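Local coordinates for proximal thread matrix protein 1 (Mytilus galloprovincialis, PDB 4CN8), which binds zinc ions and, with two von Willebrand factor type A domains, probably serves in the matrix of the proximal part of mussel threads, at residues A[145-150]-A[184-189]; A[253-258]-A[295-300]; A[241-246]-A[439-444]. All coordinates share one frame; numbering follows the deposited sequence.

Contact 1: A[145-150]-A[184-189]; sequences GLKHVR and QHEAHK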
loop_
_atom_site.group_PDB
_atom_site.type_symbol
_atom_site.label_atom_id
_atom_site.label_comp_id
_atom_site.label_asym_id
_atom_site.label_seq_id
_atom_site.Cartn_x
_atom_site.Cartn_y
_atom_site.Cartn_z
ATOM N N GLY A 145 18.445 -8.541 1.570
ATOM C CA GLY A 145 17.653 -9.300 0.618
ATOM C C GLY A 145 16.933 -8.414 -0.382
ATOM O O GLY A 145 16.947 -8.683 -1.586
ATOM N N LEU A 146 16.302 -7.352 0.107
ATOM C CA LEU A 146 15.568 -6.441 -0.764
ATOM C C LEU A 146 16.499 -5.698 -1.719
ATOM O O LEU A 146 16.168 -5.493 -2.893
ATOM C CB LEU A 146 14.783 -5.438 0.074
ATOM C CG LEU A 146 13.619 -6.050 0.843
ATOM C CD1 LEU A 146 13.105 -5.070 1.862
ATOM C CD2 LEU A 146 12.521 -6.424 -0.112
ATOM N N LYS A 147 17.657 -5.289 -1.205
ATOM C CA LYS A 147 18.672 -4.621 -2.016
ATOM C C LYS A 147 19.121 -5.502 -3.181
ATOM O O LYS A 147 19.217 -5.034 -4.320
ATOM C CB LYS A 147 19.876 -4.251 -1.148
ATOM C CG LYS A 147 20.968 -3.487 -1.882
ATOM C CD LYS A 147 22.017 -2.940 -0.917
ATOM C CE LYS A 147 23.131 -2.211 -1.659
ATOM N NZ LYS A 147 24.154 -1.656 -0.726
ATOM N N HIS A 148 19.392 -6.774 -2.892
ATOM C CA HIS A 148 19.825 -7.713 -3.923
ATOM C C HIS A 148 18.787 -7.813 -5.031
ATOM O O HIS A 148 19.131 -7.846 -6.213
ATOM C CB HIS A 148 20.082 -9.099 -3.323
ATOM C CG HIS A 148 20.635 -10.086 -4.308
ATOM N ND1 HIS A 148 21.976 -10.399 -4.371
ATOM C CD2 HIS A 148 20.032 -10.810 -5.279
ATOM C CE1 HIS A 148 22.174 -11.283 -5.335
ATOM N NE2 HIS A 148 21.008 -11.548 -5.903
ATOM N N VAL A 149 17.517 -7.839 -4.641
ATOM C CA VAL A 149 16.430 -8.064 -5.586
ATOM C C VAL A 149 16.299 -6.948 -6.613
ATOM O O VAL A 149 16.007 -7.213 -7.781
ATOM C CB VAL A 149 15.089 -8.221 -4.859
ATOM C CG1 VAL A 149 13.931 -8.072 -5.831
ATOM C CG2 VAL A 149 15.029 -9.563 -4.156
ATOM N N ARG A 150 16.495 -5.703 -6.191
ATOM C CA ARG A 150 16.360 -4.591 -7.129
ATOM C C ARG A 150 17.579 -4.473 -8.039
ATOM O O ARG A 150 17.435 -4.385 -9.261
ATOM C CB ARG A 150 16.078 -3.272 -6.404
ATOM C CG ARG A 150 17.065 -2.906 -5.321
ATOM C CD ARG A 150 16.557 -1.732 -4.491
ATOM N NE ARG A 150 17.642 -1.137 -3.722
ATOM C CZ ARG A 150 18.616 -0.413 -4.264
ATOM N NH1 ARG A 150 18.631 -0.187 -5.578
ATOM N NH2 ARG A 150 19.572 0.086 -3.494
ATOM N N GLN A 184 13.188 -0.596 5.247
ATOM C CA GLN A 184 12.278 0.380 4.650
ATOM C C GLN A 184 12.903 1.104 3.463
ATOM O O GLN A 184 12.259 1.277 2.426
ATOM C CB GLN A 184 11.774 1.394 5.680
ATOM C CG GLN A 184 10.937 2.511 5.049
ATOM C CD GLN A 184 9.952 3.166 6.016
ATOM O OE1 GLN A 184 8.751 3.234 5.740
ATOM N NE2 GLN A 184 10.457 3.658 7.145
ATOM N N HIS A 185 14.161 1.508 3.603
ATOM C CA HIS A 185 14.814 2.277 2.553
ATOM C C HIS A 185 14.917 1.469 1.267
ATOM O O HIS A 185 14.568 1.959 0.188
ATOM C CB HIS A 185 16.202 2.735 2.992
ATOM C CG HIS A 185 16.973 3.428 1.910
ATOM N ND1 HIS A 185 16.509 4.561 1.276
ATOM C CD2 HIS A 185 18.168 3.145 1.344
ATOM C CE1 HIS A 185 17.387 4.947 0.370
ATOM N NE2 HIS A 185 18.406 4.103 0.390
ATOM N N GLU A 186 15.391 0.230 1.381
ATOM C CA GLU A 186 15.560 -0.617 0.207
ATOM C C GLU A 186 14.196 -0.895 -0.398
ATOM O O GLU A 186 14.020 -0.878 -1.619
ATOM C CB GLU A 186 16.263 -1.931 0.570
ATOM C CG GLU A 186 17.630 -1.736 1.207
ATOM C CD GLU A 186 18.609 -1.011 0.295
ATOM O OE1 GLU A 186 18.470 -1.116 -0.943
ATOM O OE2 GLU A 186 19.512 -0.328 0.824
ATOM N N ALA A 187 13.225 -1.138 0.473
ATOM C CA ALA A 187 11.864 -1.356 0.032
ATOM C C ALA A 187 11.351 -0.131 -0.717
ATOM O O ALA A 187 10.718 -0.256 -1.769
ATOM C CB ALA A 187 10.989 -1.660 1.214
ATOM N N HIS A 188 11.633 1.049 -0.173
ATOM C CA HIS A 188 11.210 2.300 -0.788
ATOM C C HIS A 188 11.671 2.373 -2.237
ATOM O O HIS A 188 10.893 2.705 -3.131
ATOM C CB HIS A 188 11.756 3.491 0.001
ATOM C CG HIS A 188 11.407 4.823 -0.591
ATOM N ND1 HIS A 188 10.148 5.373 -0.489
ATOM C CD2 HIS A 188 12.150 5.711 -1.290
ATOM C CE1 HIS A 188 10.129 6.547 -1.097
ATOM N NE2 HIS A 188 11.334 6.774 -1.594
ATOM N N LYS A 189 12.935 2.051 -2.475
ATOM C CA LYS A 189 13.492 2.151 -3.821
ATOM C C LYS A 189 12.914 1.091 -4.760
ATOM O O LYS A 189 12.559 1.395 -5.901
ATOM C CB LYS A 189 15.015 2.052 -3.770
ATOM C CG LYS A 189 15.657 3.135 -2.911
ATOM C CD LYS A 189 17.147 2.893 -2.712
ATOM C CE LYS A 189 17.977 3.604 -3.770
ATOM N NZ LYS A 189 17.720 3.125 -5.154
#
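Arg150 and Glu186 meet at about a right angle across two neighbouring helices, and their flat ends lie almost in one plane, 9° apart. The arginine presents its side: NE is 2.9 Å from OE1 of Glu186, and NH2 of Arg150 reaches the same OE1 at 3.0 Å. OE1 takes NE nearly in line with its C-O bond and NH2 through its syn lone pair, so two donors share one oxygen. The bend of Glu186 at chi2 (-61°) turns the carboxylate toward Lys147, whose CB packs 3.4 Å from OE1 of Glu186; the extended lysine chain then leads its amine away from helix 183-192. Over one face of the Arg150 guanidinium comes Lys189, its NZ 3.5 Å from NH1 of Arg150, two donors and like charges. Deeper in, CB of Leu146 touches CB of Glu186 at 3.8 Å; Leu146 also packs on Leu190 of helix 183-192 and on Leu59 of strand 54-61. Segments 145-150 and 184-189 run nearly parallel (22°, axes 8.7 Å apart), as layered helices of an alpha/beta domain do. A leucine in place of Arg150 would probably leave the Glu186 carboxylate without its mate and free to turn. One carboxylate oxygen, held by two donors, thus links the helices beside the apolar Leu146 contact, its charge probably also easing the closeness of Arg150 to Lys189.

Contact 2: A[253-258]-A[295-300]; sequences ADIAFV and TQFAVV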
loop_
_atom_site.group_PDB
_atom_site.type_symbol
_atom_site.label_atom_id
_atom_site.label_comp_id
_atom_site.label_asym_id
_atom_site.label_seq_id
_atom_site.Cartn_x
_atom_site.Cartn_y
_atom_site.Cartn_z
ATOM N N ALA A 253 -13.606 7.315 -9.556
ATOM C CA ALA A 253 -13.170 7.284 -8.164
ATOM C C ALA A 253 -14.153 8.023 -7.259
ATOM O O ALA A 253 -14.872 8.916 -7.701
ATOM C CB ALA A 253 -11.801 7.888 -8.044
ATOM N N ASP A 254 -14.183 7.629 -5.991
ATOM C CA ASP A 254 -14.924 8.353 -4.967
ATOM C C ASP A 254 -13.921 8.946 -3.988
ATOM O O ASP A 254 -13.274 8.228 -3.233
ATOM C CB ASP A 254 -15.890 7.423 -4.231
ATOM C CG ASP A 254 -17.103 7.066 -5.065
ATOM O OD1 ASP A 254 -17.475 7.869 -5.947
ATOM O OD2 ASP A 254 -17.688 5.986 -4.837
ATOM N N ILE A 255 -13.796 10.265 -4.004
ATOM C CA ILE A 255 -12.755 10.926 -3.236
ATOM C C ILE A 255 -13.342 11.829 -2.176
ATOM O O ILE A 255 -14.089 12.760 -2.473
ATOM C CB ILE A 255 -11.831 11.746 -4.151
ATOM C CG1 ILE A 255 -11.058 10.800 -5.062
ATOM C CG2 ILE A 255 -10.871 12.594 -3.328
ATOM C CD1 ILE A 255 -10.174 11.494 -6.048
ATOM N N ALA A 256 -12.982 11.545 -0.934
ATOM C CA ALA A 256 -13.440 12.323 0.200
ATOM C C ALA A 256 -12.298 13.135 0.772
ATOM O O ALA A 256 -11.284 12.587 1.190
ATOM C CB ALA A 256 -14.002 11.407 1.275
ATOM N N PHE A 257 -12.468 14.447 0.795
ATOM C CA PHE A 257 -11.541 15.298 1.510
ATOM C C PHE A 257 -11.963 15.297 2.957
ATOM O O PHE A 257 -13.127 15.515 3.262
ATOM C CB PHE A 257 -11.568 16.723 0.970
ATOM C CG PHE A 257 -11.064 16.850 -0.435
ATOM C CD1 PHE A 257 -9.720 16.762 -0.712
ATOM C CD2 PHE A 257 -11.939 17.071 -1.476
ATOM C CE1 PHE A 257 -9.253 16.891 -2.006
ATOM C CE2 PHE A 257 -11.477 17.203 -2.771
ATOM C CZ PHE A 257 -10.131 17.112 -3.034
ATOM N N VAL A 258 -11.022 15.016 3.843
ATOM C CA VAL A 258 -11.284 15.055 5.271
ATOM C C VAL A 258 -10.306 16.051 5.874
ATOM O O VAL A 258 -9.190 15.698 6.235
ATOM C CB VAL A 258 -11.147 13.649 5.904
ATOM C CG1 VAL A 258 -11.449 13.685 7.389
ATOM C CG2 VAL A 258 -12.094 12.700 5.223
ATOM N N THR A 295 -15.495 10.758 -11.691
ATOM C CA THR A 295 -14.977 10.887 -10.340
ATOM C C THR A 295 -15.869 11.800 -9.508
ATOM O O THR A 295 -16.123 12.947 -9.872
ATOM C CB THR A 295 -13.523 11.405 -10.325
ATOM O OG1 THR A 295 -12.655 10.409 -10.883
ATOM C CG2 THR A 295 -13.077 11.694 -8.906
ATOM N N GLN A 296 -16.343 11.264 -8.388
ATOM C CA GLN A 296 -17.175 12.006 -7.470
ATOM C C GLN A 296 -16.346 12.500 -6.295
ATOM O O GLN A 296 -15.289 11.953 -6.001
ATOM C CB GLN A 296 -18.310 11.127 -6.971
ATOM C CG GLN A 296 -19.258 10.678 -8.060
ATOM C CD GLN A 296 -20.443 9.925 -7.501
ATOM O OE1 GLN A 296 -20.304 9.141 -6.565
ATOM N NE2 GLN A 296 -21.619 10.174 -8.057
ATOM N N PHE A 297 -16.831 13.541 -5.630
ATOM C CA PHE A 297 -16.083 14.186 -4.561
ATOM C C PHE A 297 -16.956 14.457 -3.351
ATOM O O PHE A 297 -18.161 14.641 -3.482
ATOM C CB PHE A 297 -15.483 15.496 -5.058
ATOM C CG PHE A 297 -14.221 15.318 -5.852
ATOM C CD1 PHE A 297 -12.994 15.235 -5.217
ATOM C CD2 PHE A 297 -14.262 15.226 -7.226
ATOM C CE1 PHE A 297 -11.843 15.068 -5.945
ATOM C CE2 PHE A 297 -13.107 15.056 -7.954
ATOM C CZ PHE A 297 -11.903 14.981 -7.317
ATOM N N ALA A 298 -16.341 14.457 -2.173
ATOM C CA ALA A 298 -17.028 14.816 -0.936
ATOM C C ALA A 298 -16.089 15.620 -0.038
ATOM O O ALA A 298 -14.869 15.544 -0.179
ATOM C CB ALA A 298 -17.488 13.577 -0.225
ATOM N N VAL A 299 -16.654 16.392 0.884
ATOM C CA VAL A 299 -15.840 17.152 1.824
ATOM C C VAL A 299 -16.359 17.001 3.240
ATOM O O VAL A 299 -17.527 17.266 3.516
ATOM C CB VAL A 299 -15.818 18.651 1.477
ATOM C CG1 VAL A 299 -15.243 19.456 2.620
ATOM C CG2 VAL A 299 -15.020 18.891 0.217
ATOM N N VAL A 300 -15.476 16.579 4.133
ATOM C CA VAL A 300 -15.787 16.482 5.547
ATOM C C VAL A 300 -14.762 17.295 6.296
ATOM O O VAL A 300 -13.572 17.112 6.088
ATOM C CB VAL A 300 -15.692 15.044 6.061
ATOM C CG1 VAL A 300 -15.914 15.012 7.566
ATOM C CG2 VAL A 300 -16.691 14.152 5.356
#
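Phe257 overlaps Phe297 rim to rim, CE2 of Phe257 lying 3.5 Å from CD1 of Phe297. The ring planes are only 12° apart, yet the centroids stand 5.7 Å from each other and neither ring covers the other's face. In both residues CG is anti to the carbonyl carbon (chi1 -66° and -80°), which gives the two rings a similar lean on neighbouring strands. Ile255 runs alongside Phe297 and points the same way, its CG2 3.7 Å from CE1 of Phe297; farther along, CD2 of Phe257 meets CG2 of Val299 at 4.0 Å. Met280 and Ile283 of helix 272-284 close over Phe257, and Phe287 sets a T-shaped contact with Phe297. The connection between the two strands carries helix 272-284, which makes the unit a beta-alpha-beta crossover of the Rossmann-like sheet of the von Willebrand factor type A fold.

The other face carries the polar pair Asp254 and Gln296 at one end and Ala256, Ala298, Val258 and Val300 beyond it. CB of Ala256 and CB of Ala298 are 4.4 Å apart, and Val349 of helix 338-349 rests on Ala298. Asp254 turns its carboxylate to a salt bridge with Arg353.

Between the faces runs a parallel ladder of five backbone bonds, among them Phe257 N to Ala298 O at 2.8 Å and Val300 N to Phe257 O at 2.7 Å. Ile255 and Phe257 spend both N and O on strand 296-302, whereas Ala256 bonds to strand 362-369 on the other side. Strand 253-260 is thus an inner strand whose buried peptides are satisfied by alternating neighbours, between a face of phenylalanine, isoleucine and valine and one of alanine and valine with a charged end at Asp254, met by Arg353.

Contact 3: A[241-246]-A[439-444]; sequences ACEVCV and MSCKPR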
loop_
_atom_site.group_PDB
_atom_site.type_symbol
_atom_site.label_atom_id
_atom_site.label_comp_id
_atom_site.label_asym_id
_atom_site.label_seq_id
_atom_site.Cartn_x
_atom_site.Cartn_y
_atom_site.Cartn_z
ATOM N N ALA A 241 -1.242 -10.438 -5.913
ATOM C CA ALA A 241 -0.269 -10.424 -6.996
ATOM C C ALA A 241 -0.941 -10.100 -8.326
ATOM O O ALA A 241 -0.323 -9.520 -9.220
ATOM C CB ALA A 241 0.438 -11.754 -7.082
ATOM N N CYS A 242 -2.210 -10.472 -8.449
ATOM C CA CYS A 242 -2.944 -10.246 -9.684
ATOM C C CYS A 242 -3.556 -8.847 -9.766
ATOM O O CYS A 242 -4.256 -8.529 -10.725
ATOM C CB CYS A 242 -4.035 -11.296 -9.852
ATOM S SG CYS A 242 -3.992 -12.088 -11.465
ATOM N N GLU A 243 -3.299 -8.016 -8.761
ATOM C CA GLU A 243 -3.710 -6.618 -8.810
ATOM C C GLU A 243 -2.884 -5.882 -9.861
ATOM O O GLU A 243 -1.669 -6.047 -9.935
ATOM C CB GLU A 243 -3.510 -5.960 -7.446
ATOM C CG GLU A 243 -4.338 -6.576 -6.327
ATOM C CD GLU A 243 -5.772 -6.097 -6.324
ATOM O OE1 GLU A 243 -6.104 -5.228 -7.156
ATOM O OE2 GLU A 243 -6.567 -6.587 -5.490
ATOM N N VAL A 244 -3.544 -5.080 -10.686
ATOM C CA VAL A 244 -2.837 -4.260 -11.665
ATOM C C VAL A 244 -3.016 -2.783 -11.330
ATOM O O VAL A 244 -3.990 -2.153 -11.728
ATOM C CB VAL A 244 -3.333 -4.535 -13.086
ATOM C CG1 VAL A 244 -2.523 -3.742 -14.090
ATOM C CG2 VAL A 244 -3.232 -6.011 -13.385
ATOM N N CYS A 245 -2.072 -2.244 -10.570
ATOM C CA CYS A 245 -2.161 -0.868 -10.127
ATOM C C CYS A 245 -1.807 0.095 -11.246
ATOM O O CYS A 245 -0.856 -0.114 -11.997
ATOM C CB CYS A 245 -1.268 -0.644 -8.915
ATOM S SG CYS A 245 -2.168 -0.769 -7.360
ATOM N N VAL A 246 -2.589 1.159 -11.345
ATOM C CA VAL A 246 -2.479 2.077 -12.463
ATOM C C VAL A 246 -2.861 3.500 -12.054
ATOM O O VAL A 246 -3.802 3.713 -11.285
ATOM C CB VAL A 246 -3.372 1.584 -13.624
ATOM C CG1 VAL A 246 -3.793 2.714 -14.547
ATOM C CG2 VAL A 246 -2.654 0.495 -14.407
ATOM N N MET A 439 -4.763 6.888 -8.610
ATOM C CA MET A 439 -4.334 5.505 -8.684
ATOM C C MET A 439 -5.504 4.593 -8.370
ATOM O O MET A 439 -6.278 4.846 -7.449
ATOM C CB MET A 439 -3.174 5.244 -7.720
ATOM C CG MET A 439 -2.801 3.774 -7.573
ATOM S SD MET A 439 -1.492 3.507 -6.357
ATOM C CE MET A 439 -0.086 4.199 -7.221
ATOM N N SER A 440 -5.637 3.540 -9.160
ATOM C CA SER A 440 -6.664 2.542 -8.926
ATOM C C SER A 440 -6.077 1.168 -9.184
ATOM O O SER A 440 -5.352 0.953 -10.157
ATOM C CB SER A 440 -7.870 2.790 -9.825
ATOM O OG SER A 440 -7.488 2.885 -11.187
ATOM N N CYS A 441 -6.377 0.235 -8.294
ATOM C CA CYS A 441 -5.860 -1.109 -8.435
ATOM C C CYS A 441 -7.002 -2.073 -8.702
ATOM O O CYS A 441 -7.949 -2.168 -7.920
ATOM C CB CYS A 441 -5.078 -1.506 -7.186
ATOM S SG CYS A 441 -3.502 -2.275 -7.580
ATOM N N LYS A 442 -6.913 -2.774 -9.826
ATOM C CA LYS A 442 -7.980 -3.670 -10.244
ATOM C C LYS A 442 -7.592 -5.133 -10.062
ATOM O O LYS A 442 -6.554 -5.571 -10.560
ATOM C CB LYS A 442 -8.342 -3.423 -11.707
ATOM C CG LYS A 442 -9.384 -2.332 -11.908
ATOM C CD LYS A 442 -9.964 -2.355 -13.320
ATOM C CE LYS A 442 -10.800 -3.610 -13.563
ATOM N NZ LYS A 442 -11.425 -3.628 -14.918
ATOM N N PRO A 443 -8.434 -5.894 -9.347
ATOM C CA PRO A 443 -8.242 -7.335 -9.161
ATOM C C PRO A 443 -8.458 -8.098 -10.459
ATOM O O PRO A 443 -9.396 -7.792 -11.193
ATOM C CB PRO A 443 -9.311 -7.701 -8.130
ATOM C CG PRO A 443 -10.353 -6.680 -8.289
ATOM C CD PRO A 443 -9.641 -5.416 -8.653
ATOM N N ARG A 444 -7.600 -9.078 -10.729
ATOM C CA ARG A 444 -7.634 -9.790 -11.998
ATOM C C ARG A 444 -7.536 -11.303 -11.818
ATOM O O ARG A 444 -7.240 -12.032 -12.774
ATOM C CB ARG A 444 -6.492 -9.309 -12.891
ATOM C CG ARG A 444 -6.451 -7.799 -13.089
ATOM C CD ARG A 444 -7.646 -7.299 -13.885
ATOM N NE ARG A 444 -7.659 -7.850 -15.234
ATOM C CZ ARG A 444 -8.640 -7.671 -16.113
ATOM N NH1 ARG A 444 -9.706 -6.944 -15.800
ATOM N NH2 ARG A 444 -8.548 -8.225 -17.313
#
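Cys245 and Cys441 form the non-hydrogen-bonded pair of a small three-stranded antiparallel sheet, between its central strand 439-446 and its outer strand 244-247, and are joined by a disulfide, SG to SG 2.0 Å. The torsion about that bond, -125°, is opened beyond the usual value near 90°, while the backbones approach closely, CA of Cys245 lying 4.1 Å from CA of Cys441. Hydrogen bonds flank the link: Val244 N to Lys442 O at 3.1 Å on one side, the reciprocal pair of Val246 and Ser440 on the other, where Ser440 N reaches Val246 O at 2.8 Å. Glu243 adds to this tight part: its CB rests 3.7 Å from SG of Cys441, and the bend at chi2 (-80°) folds OE1 to 3.3 Å from the N of Pro443. Cys242, disulfide-bonded to Cys50, ties the start of segment 241-246 to strand 49-50. The sheet thus unites chain positions some 190 residues apart, close to the zinc site of Glu49, Asp51 and His446.

The solvent side is looser. Lys442 and Arg444 send charged ends away from strand 244-247, and Val246 is exposed. Before Arg444 turns outward, its CG brushes CG2 of Val244 at 3.7 Å.

The three contacts illustrate packing within two domains and a link between distant parts of the chain. Contact 1 lies in the first von Willebrand factor type A domain and contact 2 in the second, their centres 34 Å apart on opposite sides of the chain's centre. Contact 3 joins strands 244-247 and 439-446, and contact 2 is nested in the loop it closes; their nearest atoms are about 6 Å apart, against about 12 Å between contacts 1 and 3. Two zinc sites lie nearby: the side chain of Leu146 is about 11 Å from that of Asp61, and that of Cys242 in contact 3 about 6 Å from that of Asp51.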